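Local atomic coordinates of iron-sulfur cluster assembly protein CyaY (Psychromonas ingrahamii, PDB entry 4HS5), a protein that probably takes part in iron-sulfur cluster assembly, perhaps as a regulator of that process, and probably binds ferrous and ferric iron. Residues G25-D29 against L39-N43; Q32-L37 against I48-Q52; E84-S90 against V101-E105. All coordinates share one frame; numbering follows the deposited sequence. Where two conformers were deposited one is given.

Interaction 1: residues G25-D29 against L39-N43; sequences GADVD and LEFEN
The ring of Phe41 meets Val28 at its edge: CG2 of Val28 lies near the ring plane, 3.8 Å from CE1 of Phe41, and the two side chains leave the strands on the same face of the sheet. With CG1 of Val28 anti to the backbone N (chi1 -179°), that methyl also reaches CB of Leu39, at 4.0 Å. Ile93, Gln96 and Ser97 of helix 85-97 touch the Phe41 side chain as well, and Ile21 of helix 3-24 packs on Val28 and Leu39. The contact's other flat groups at this end are acidic: the carboxylates of Asp27 and Glu42 are turned 44° apart, OD1 of Asp27 standing 3.8 Å from OE2 of Glu42.

Asp29 and Glu40 form an antiparallel hydrogen-bonded pair, with Asp29 N to Glu40 O at 2.9 Å and Glu40 N to Asp29 O at 2.8 Å. Nearer the open end of this beta hairpin a water bridges the backbones, donating to Asp27 O (2.8 Å) and accepting from Glu42 N (2.9 Å). The chemistry thus divides between an apolar face turned to the helices and an exposed acidic margin, where the neighbouring carboxylates of Asp27 and Glu42 would probably repel each other unless solvent or cations screen them.

Interaction 2: residues Q32-L37 against I48-Q52; sequences QNGSLL and IINRQ
Leu37 and Ile49 form an antiparallel hydrogen-bonded pair, the one bridged pair between these segments of strands 36-41 and 46-52. Leu37 N donates to Ile49 O over 2.8 Å at a nearly straight 168°, and Ile49 N returns the bond to Leu37 O, also over 2.8 Å. Ile49 O receives a second, softer approach from the CA-H of Leu36, with CA of Leu36 3.3 Å from that oxygen. Both side chains of the pair project from one face of the sheet: CB of Leu37 is 4.1 Å from CB of Ile49, and their CD2 and CD1 methyls meet farther out. On the other face Leu36 sends CD2 to CG2 of Ile48 at 4.0 Å and crosses the side chain of Asn50.

One step outward, CB of Ser35 lies 4.3 Å from CB of Arg51, and a water donates to Arg51 O. Ser35 is placed by the type II' turn from Asn33 to Leu36, which joins strands 28-33 and 36-41 as a tight hairpin. Asn33 and Leu36 exchange backbone bonds across it, Gly34, second residue of the turn, supplies its positive phi (63°), and the amide of Gln32 spans the loop, NE2 giving a 3.0 Å bond to Gly34 O.

Arg51, its chain bent at chi2 (137°) and chi3, carries its guanidinium to helix 3-24, making a salt bridge to Asp11 and a cation-pi contact with Tyr14, whose hydroxyl hydrogen-bonds Ser35 O. The chemistry therefore changes along the contact, from paired amides and aliphatic packing to a polar cluster in which Asp11 probably offsets the charge of Arg51 while Tyr14 ties the turn to the helix.

Interaction 3: residues E84-S90 against V101-E105; sequences EFLTFLS and VDFTE
Phe103, Ser90 and Leu86 bury the most surface where the chain's last residues fold back on helix 85-97. The Phe103 ring is clasped on both faces. CD2 of Leu89 makes a CH-pi contact, 3.9 Å from the ring centroid of Phe103 and 21° off the normal, while CG1 of Val101, offset toward the rim, lies over the opposite face from within the ring's own segment. Ser90 comes to the ring edge, its OG 3.2 Å from CD1 of Phe103. Leu86 packs against the start of the phenylalanine side chain, crossing it at about a right angle with CD2 3.6 Å from CB of Phe103.

Ser90 adds the polar link. Set beside its backbone N (chi1 -67°), its OG donates to Val101 O over 2.6 Å, in the carbonyl plane. The same OG accepts from a water at 2.8 Å, and that water accepts in turn from Phe103 N at 2.9 Å. An alanine in place of Phe103 is likely to leave a gap between Leu89 and Val101 and to deprive Leu89 CD2 of its CH-pi partner.

Both backbones are fixed locally: Glu84 caps the helix, its OE1 accepting from N and OG1 of Thr87, and Asp102 OD2 accepts from Thr104 N in an Asx turn. In the fold, the tail lies against both helices, Phe103 also touching Lys20 and Val101 touching Ser24 of helix 3-24. Phe85 packs instead against Val58 and Leu60 of strand 57-61 and Trp76 of strand 75-78.

In the fold
Together the three contacts span the alpha-beta sandwich of the frataxin fold, two helices packed on an antiparallel sheet. Interactions 1 and 2, whose centres are about 17 Å apart, share strands 28-33 and 36-41 and meet where CD1 of Leu39 lies 4.2 Å from CD1 of Ile49. That same Ile49 atom comes within 4.1 Å of CZ of Phe85, linking interaction 2 to interaction 3 although their centres are about 18 Å apart, on opposite sides of the chain's centre. Interactions 1 and 3, about 15 Å apart between centres, touch through CB of Ala26 and CG2 of Val101 at 3.6 Å. None of the three contains a bound metal.

Interaction 1: residues G25-D29 against L39-N43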
loop_
_atom_site.group_PDB
_atom_site.type_symbol
_atom_site.label_atom_id
_atom_site.label_comp_id
_atom_site.label_asym_id
_atom_site.label_seq_id
_atom_site.Cartn_x
_atom_site.Cartn_y
_atom_site.Cartn_z
ATOM N N GLY A 25 5.419 7.918 -13.225
ATOM C CA GLY A 25 5.523 7.410 -14.586
ATOM C C GLY A 25 5.773 5.911 -14.672
ATOM O O GLY A 25 5.826 5.334 -15.761
ATOM N N ALA A 26 5.907 5.268 -13.521
ATOM C CA ALA A 26 6.327 3.864 -13.487
ATOM C C ALA A 26 5.360 2.876 -14.135
ATOM O O ALA A 26 4.147 3.106 -14.207
ATOM C CB ALA A 26 6.632 3.442 -12.059
ATOM N N ASP A 27 5.914 1.760 -14.604
ATOM C CA ASP A 27 5.110 0.719 -15.220
ATOM C C ASP A 27 4.569 -0.195 -14.146
ATOM O O ASP A 27 5.046 -1.312 -13.941
ATOM C CB ASP A 27 5.939 -0.066 -16.228
ATOM C CG ASP A 27 6.456 0.807 -17.348
ATOM O OD1 ASP A 27 7.686 0.856 -17.520
ATOM O OD2 ASP A 27 5.637 1.451 -18.031
ATOM N N VAL A 28 3.580 0.325 -13.434
ATOM C CA VAL A 28 2.875 -0.430 -12.420
ATOM C C VAL A 28 1.389 -0.351 -12.733
ATOM O O VAL A 28 0.822 0.748 -12.798
ATOM C CB VAL A 28 3.130 0.155 -11.033
ATOM C CG1 VAL A 28 2.410 -0.665 -9.988
ATOM C CG2 VAL A 28 4.619 0.177 -10.738
ATOM N N ASP A 29 0.761 -1.499 -12.958
ATOM C CA ASP A 29 -0.684 -1.540 -13.148
ATOM C C ASP A 29 -1.354 -1.626 -11.789
ATOM O O ASP A 29 -0.834 -2.270 -10.876
ATOM C CB ASP A 29 -1.104 -2.718 -14.030
ATOM C CG ASP A 29 -0.852 -2.462 -15.510
ATOM O OD1 ASP A 29 -0.771 -1.280 -15.910
ATOM O OD2 ASP A 29 -0.746 -3.444 -16.273
ATOM N N LEU A 39 -1.353 -4.427 -7.236
ATOM C CA LEU A 39 -0.365 -3.783 -8.088
ATOM C C LEU A 39 0.345 -4.874 -8.870
ATOM O O LEU A 39 0.787 -5.862 -8.286
ATOM C CB LEU A 39 0.644 -3.025 -7.231
ATOM C CG LEU A 39 0.077 -2.035 -6.214
ATOM C CD1 LEU A 39 1.186 -1.279 -5.526
ATOM C CD2 LEU A 39 -0.879 -1.078 -6.902
ATOM N N GLU A 40 0.449 -4.714 -10.183
ATOM C CA GLU A 40 1.205 -5.677 -10.979
ATOM C C GLU A 40 2.334 -5.012 -11.750
ATOM O O GLU A 40 2.183 -3.922 -12.302
ATOM C CB GLU A 40 0.305 -6.473 -11.927
ATOM C CG GLU A 40 1.086 -7.486 -12.773
ATOM C CD GLU A 40 0.207 -8.549 -13.404
ATOM O OE1 GLU A 40 -1.013 -8.565 -13.128
ATOM O OE2 GLU A 40 0.749 -9.382 -14.167
ATOM N N PHE A 41 3.468 -5.696 -11.780
ATOM C CA PHE A 41 4.637 -5.215 -12.481
ATOM C C PHE A 41 4.781 -5.978 -13.805
ATOM O O PHE A 41 4.113 -6.991 -14.024
ATOM C CB PHE A 41 5.852 -5.374 -11.571
ATOM C CG PHE A 41 5.633 -4.813 -10.183
ATOM C CD1 PHE A 41 5.518 -3.446 -9.988
ATOM C CD2 PHE A 41 5.521 -5.656 -9.085
ATOM C CE1 PHE A 41 5.303 -2.920 -8.719
ATOM C CE2 PHE A 41 5.311 -5.139 -7.810
ATOM C CZ PHE A 41 5.196 -3.771 -7.628
ATOM N N GLU A 42 5.614 -5.491 -14.711
ATOM C CA GLU A 42 5.663 -6.174 -15.996
ATOM C C GLU A 42 6.386 -7.519 -15.934
ATOM O O GLU A 42 6.243 -8.335 -16.842
ATOM C CB GLU A 42 6.168 -5.283 -17.128
ATOM C CG GLU A 42 7.316 -4.382 -16.782
ATOM C CD GLU A 42 7.729 -3.562 -17.983
ATOM O OE1 GLU A 42 7.060 -3.692 -19.033
ATOM O OE2 GLU A 42 8.711 -2.800 -17.877
ATOM N N ASN A 43 7.120 -7.774 -14.851
ATOM C CA ASN A 43 7.639 -9.122 -14.625
ATOM C C ASN A 43 6.573 -10.094 -14.105
ATOM O O ASN A 43 6.878 -11.240 -13.775
ATOM C CB ASN A 43 8.902 -9.125 -13.746
ATOM C CG ASN A 43 8.639 -8.717 -12.298
ATOM O OD1 ASN A 43 7.506 -8.453 -11.891
ATOM N ND2 ASN A 43 9.705 -8.689 -11.506
HETATM O O HOH W 1 7.021 -3.204 -13.642
HETATM O O HOH W 2 2.099 -4.119 -15.649
#

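Interaction 2: residues Q32-L37 against I48-Q52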
loop_
_atom_site.group_PDB
_atom_site.type_symbol
_atom_site.label_atom_id
_atom_site.label_comp_id
_atom_site.label_asym_id
_atom_site.label_seq_id
_atom_site.Cartn_x
_atom_site.Cartn_y
_atom_site.Cartn_z
ATOM N N GLN A 32 -8.476 -1.874 -8.368
ATOM C CA GLN A 32 -9.229 -2.089 -7.141
ATOM C C GLN A 32 -10.425 -3.001 -7.384
ATOM O O GLN A 32 -11.215 -2.790 -8.309
ATOM C CB GLN A 32 -9.678 -0.775 -6.489
ATOM C CG GLN A 32 -10.288 -0.992 -5.100
ATOM C CD GLN A 32 -10.524 0.298 -4.331
ATOM O OE1 GLN A 32 -10.186 1.383 -4.798
ATOM N NE2 GLN A 32 -11.107 0.179 -3.142
ATOM N N ASN A 33 -10.535 -4.025 -6.547
ATOM C CA ASN A 33 -11.621 -4.983 -6.604
ATOM C C ASN A 33 -12.153 -5.135 -5.183
ATOM O O ASN A 33 -11.552 -5.819 -4.357
ATOM C CB ASN A 33 -11.089 -6.313 -7.143
ATOM C CG ASN A 33 -12.118 -7.418 -7.101
ATOM O OD1 ASN A 33 -13.315 -7.171 -7.235
ATOM N ND2 ASN A 33 -11.657 -8.649 -6.906
ATOM N N GLY A 34 -13.275 -4.484 -4.893
ATOM C CA GLY A 34 -13.760 -4.415 -3.525
ATOM C C GLY A 34 -12.758 -3.677 -2.649
ATOM O O GLY A 34 -12.402 -2.533 -2.920
ATOM N N SER A 35 -12.279 -4.342 -1.609
ATOM C CA SER A 35 -11.324 -3.756 -0.681
ATOM C C SER A 35 -9.882 -4.012 -1.105
ATOM O O SER A 35 -8.954 -3.495 -0.478
ATOM C CB SER A 35 -11.540 -4.335 0.714
ATOM O OG SER A 35 -12.820 -3.998 1.206
ATOM N N LEU A 36 -9.705 -4.834 -2.140
ATOM C CA LEU A 36 -8.379 -5.222 -2.618
ATOM C C LEU A 36 -7.824 -4.212 -3.616
ATOM O O LEU A 36 -8.520 -3.789 -4.540
ATOM C CB LEU A 36 -8.436 -6.594 -3.295
ATOM C CG LEU A 36 -8.697 -7.838 -2.447
ATOM C CD1 LEU A 36 -8.808 -9.083 -3.329
ATOM C CD2 LEU A 36 -7.614 -8.024 -1.404
ATOM N N LEU A 37 -6.569 -3.820 -3.427
ATOM C CA LEU A 37 -5.857 -3.049 -4.430
ATOM C C LEU A 37 -4.652 -3.869 -4.848
ATOM O O LEU A 37 -3.757 -4.116 -4.041
ATOM C CB LEU A 37 -5.434 -1.686 -3.867
ATOM C CG LEU A 37 -4.548 -0.790 -4.743
ATOM C CD1 LEU A 37 -5.287 -0.400 -6.021
ATOM C CD2 LEU A 37 -4.088 0.446 -3.994
ATOM N N ILE A 48 -0.276 -7.138 -3.077
ATOM C CA ILE A 48 -1.701 -7.128 -2.808
ATOM C C ILE A 48 -1.954 -6.313 -1.560
ATOM O O ILE A 48 -1.409 -6.605 -0.500
ATOM C CB ILE A 48 -2.253 -8.537 -2.580
ATOM C CG1 ILE A 48 -1.914 -9.439 -3.763
ATOM C CG2 ILE A 48 -3.771 -8.476 -2.389
ATOM C CD1 ILE A 48 -2.108 -10.913 -3.464
ATOM N N ILE A 49 -2.787 -5.287 -1.686
ATOM C CA ILE A 49 -3.134 -4.421 -0.567
ATOM C C ILE A 49 -4.598 -4.670 -0.220
ATOM O O ILE A 49 -5.437 -4.839 -1.099
ATOM C CB ILE A 49 -2.878 -2.949 -0.919
ATOM C CG1 ILE A 49 -1.390 -2.741 -1.147
ATOM C CG2 ILE A 49 -3.373 -2.021 0.185
ATOM C CD1 ILE A 49 -1.072 -1.529 -1.961
ATOM N N ASN A 50 -4.891 -4.743 1.067
ATOM C CA ASN A 50 -6.241 -5.033 1.511
ATOM C C ASN A 50 -6.610 -4.121 2.667
ATOM O O ASN A 50 -5.739 -3.588 3.350
ATOM C CB ASN A 50 -6.332 -6.497 1.927
ATOM C CG ASN A 50 -7.741 -7.027 1.883
ATOM O OD1 ASN A 50 -8.710 -6.265 1.907
ATOM N ND2 ASN A 50 -7.868 -8.350 1.840
ATOM N N ARG A 51 -7.902 -3.904 2.853
ATOM C CA ARG A 51 -8.381 -3.154 4.009
ATOM C C ARG A 51 -9.114 -4.114 4.901
ATOM O O ARG A 51 -9.862 -4.977 4.429
ATOM C CB ARG A 51 -9.318 -2.025 3.586
ATOM C CG ARG A 51 -8.634 -0.879 2.898
ATOM C CD ARG A 51 -9.439 -0.412 1.695
ATOM N NE ARG A 51 -10.575 0.426 2.036
ATOM C CZ ARG A 51 -10.775 1.638 1.534
ATOM N NH1 ARG A 51 -9.903 2.152 0.674
ATOM N NH2 ARG A 51 -11.842 2.341 1.896
ATOM N N GLN A 52 -8.880 -4.004 6.198
ATOM C CA GLN A 52 -9.627 -4.818 7.129
ATOM C C GLN A 52 -10.374 -3.904 8.079
ATOM O O GLN A 52 -9.848 -3.514 9.123
ATOM C CB GLN A 52 -8.709 -5.790 7.858
ATOM C CG GLN A 52 -7.938 -6.736 6.925
ATOM C CD GLN A 52 -8.826 -7.638 6.060
ATOM O OE1 GLN A 52 -10.055 -7.542 6.067
ATOM N NE2 GLN A 52 -8.189 -8.530 5.316
HETATM O O HOH W 3 -12.827 -4.164 4.508
#

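Interaction 3: residues E84-S90 against V101-E105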
loop_
_atom_site.group_PDB
_atom_site.type_symbol
_atom_site.label_atom_id
_atom_site.label_comp_id
_atom_site.label_asym_id
_atom_site.label_seq_id
_atom_site.Cartn_x
_atom_site.Cartn_y
_atom_site.Cartn_z
ATOM N N GLU A 84 7.153 2.101 8.192
ATOM C CA GLU A 84 6.076 2.907 7.674
ATOM C C GLU A 84 5.677 2.390 6.285
ATOM O O GLU A 84 6.528 2.014 5.479
ATOM C CB GLU A 84 6.512 4.375 7.655
ATOM C CG GLU A 84 5.429 5.342 7.258
ATOM C CD GLU A 84 5.370 5.537 5.780
ATOM O OE1 GLU A 84 6.413 5.376 5.118
ATOM O OE2 GLU A 84 4.282 5.851 5.274
ATOM N N PHE A 85 4.375 2.353 6.040
ATOM C CA PHE A 85 3.808 1.720 4.855
ATOM C C PHE A 85 4.360 2.237 3.529
ATOM O O PHE A 85 4.750 1.450 2.664
ATOM C CB PHE A 85 2.285 1.902 4.880
ATOM C CG PHE A 85 1.572 1.277 3.713
ATOM C CD1 PHE A 85 1.078 -0.012 3.796
ATOM C CD2 PHE A 85 1.367 1.994 2.546
ATOM C CE1 PHE A 85 0.408 -0.588 2.717
ATOM C CE2 PHE A 85 0.713 1.422 1.465
ATOM C CZ PHE A 85 0.238 0.129 1.551
ATOM N N LEU A 86 4.341 3.549 3.337
ATOM C CA LEU A 86 4.685 4.086 2.027
ATOM C C LEU A 86 6.168 3.926 1.707
ATOM O O LEU A 86 6.538 3.636 0.564
ATOM C CB LEU A 86 4.240 5.542 1.910
ATOM C CG LEU A 86 2.720 5.700 1.943
ATOM C CD1 LEU A 86 2.392 7.171 1.979
ATOM C CD2 LEU A 86 2.094 5.021 0.724
ATOM N N THR A 87 6.998 4.085 2.737
ATOM C CA THR A 87 8.432 3.818 2.656
ATOM C C THR A 87 8.660 2.354 2.284
ATOM O O THR A 87 9.440 2.026 1.386
ATOM C CB THR A 87 9.115 4.124 4.010
ATOM O OG1 THR A 87 8.934 5.512 4.323
ATOM C CG2 THR A 87 10.599 3.827 3.936
ATOM N N PHE A 88 7.938 1.474 2.965
ATOM C CA PHE A 88 8.098 0.052 2.733
ATOM C C PHE A 88 7.596 -0.348 1.343
ATOM O O PHE A 88 8.176 -1.208 0.678
ATOM C CB PHE A 88 7.362 -0.724 3.824
ATOM C CG PHE A 88 7.603 -2.203 3.771
ATOM C CD1 PHE A 88 8.746 -2.756 4.325
ATOM C CD2 PHE A 88 6.685 -3.035 3.162
ATOM C CE1 PHE A 88 8.963 -4.122 4.273
ATOM C CE2 PHE A 88 6.892 -4.400 3.102
ATOM C CZ PHE A 88 8.035 -4.941 3.667
ATOM N N LEU A 89 6.509 0.280 0.901
ATOM C CA LEU A 89 5.919 -0.016 -0.392
ATOM C C LEU A 89 6.874 0.361 -1.516
ATOM O O LEU A 89 7.072 -0.414 -2.452
ATOM C CB LEU A 89 4.579 0.726 -0.543
ATOM C CG LEU A 89 3.828 0.416 -1.827
ATOM C CD1 LEU A 89 3.546 -1.069 -1.886
ATOM C CD2 LEU A 89 2.528 1.203 -1.885
ATOM N N SER A 90 7.502 1.530 -1.411
ATOM C CA SER A 90 8.526 1.921 -2.382
ATOM C C SER A 90 9.658 0.904 -2.441
ATOM O O SER A 90 10.114 0.547 -3.529
ATOM C CB SER A 90 9.126 3.274 -2.012
ATOM O OG SER A 90 8.169 4.302 -2.150
ATOM N N VAL A 101 9.203 4.277 -7.282
ATOM C CA VAL A 101 8.021 5.098 -7.034
ATOM C C VAL A 101 8.190 5.603 -5.618
ATOM O O VAL A 101 8.205 4.811 -4.672
ATOM C CB VAL A 101 6.691 4.310 -7.139
ATOM C CG1 VAL A 101 5.514 5.227 -6.834
ATOM C CG2 VAL A 101 6.508 3.696 -8.519
ATOM N N ASP A 102 8.360 6.912 -5.477
ATOM C CA ASP A 102 8.407 7.529 -4.156
ATOM C C ASP A 102 6.981 7.919 -3.782
ATOM O O ASP A 102 6.362 8.724 -4.466
ATOM C CB ASP A 102 9.313 8.763 -4.195
ATOM C CG ASP A 102 9.614 9.322 -2.819
ATOM O OD1 ASP A 102 10.540 10.151 -2.722
ATOM O OD2 ASP A 102 8.940 8.939 -1.838
ATOM N N PHE A 103 6.459 7.338 -2.704
ATOM C CA PHE A 103 5.090 7.616 -2.280
ATOM C C PHE A 103 5.034 8.693 -1.220
ATOM O O PHE A 103 3.958 9.192 -0.892
ATOM C CB PHE A 103 4.447 6.356 -1.709
ATOM C CG PHE A 103 4.196 5.289 -2.729
ATOM C CD1 PHE A 103 5.081 4.238 -2.885
ATOM C CD2 PHE A 103 3.064 5.336 -3.526
ATOM C CE1 PHE A 103 4.856 3.256 -3.828
ATOM C CE2 PHE A 103 2.822 4.355 -4.477
ATOM C CZ PHE A 103 3.718 3.306 -4.629
ATOM N N THR A 104 6.199 9.057 -0.691
ATOM C CA THR A 104 6.260 9.949 0.463
ATOM C C THR A 104 6.487 11.409 0.080
ATOM O O THR A 104 5.725 12.285 0.480
ATOM C CB THR A 104 7.334 9.478 1.458
ATOM O OG1 THR A 104 7.011 8.153 1.908
ATOM C CG2 THR A 104 7.392 10.411 2.655
ATOM N N GLU A 105 7.544 11.669 -0.683
ATOM C CA GLU A 105 7.880 13.024 -1.103
ATOM C C GLU A 105 7.144 13.409 -2.388
ATOM O O GLU A 105 6.755 12.541 -3.169
ATOM C CB GLU A 105 9.395 13.160 -1.306
ATOM C CG GLU A 105 10.207 13.236 -0.013
ATOM C CD GLU A 105 10.529 11.884 0.584
ATOM O OE1 GLU A 105 10.599 10.888 -0.163
ATOM O OE2 GLU A 105 10.742 11.814 1.811
HETATM O O HOH W 4 10.237 1.960 -5.756
HETATM O O HOH W 5 7.701 6.267 -0.283
#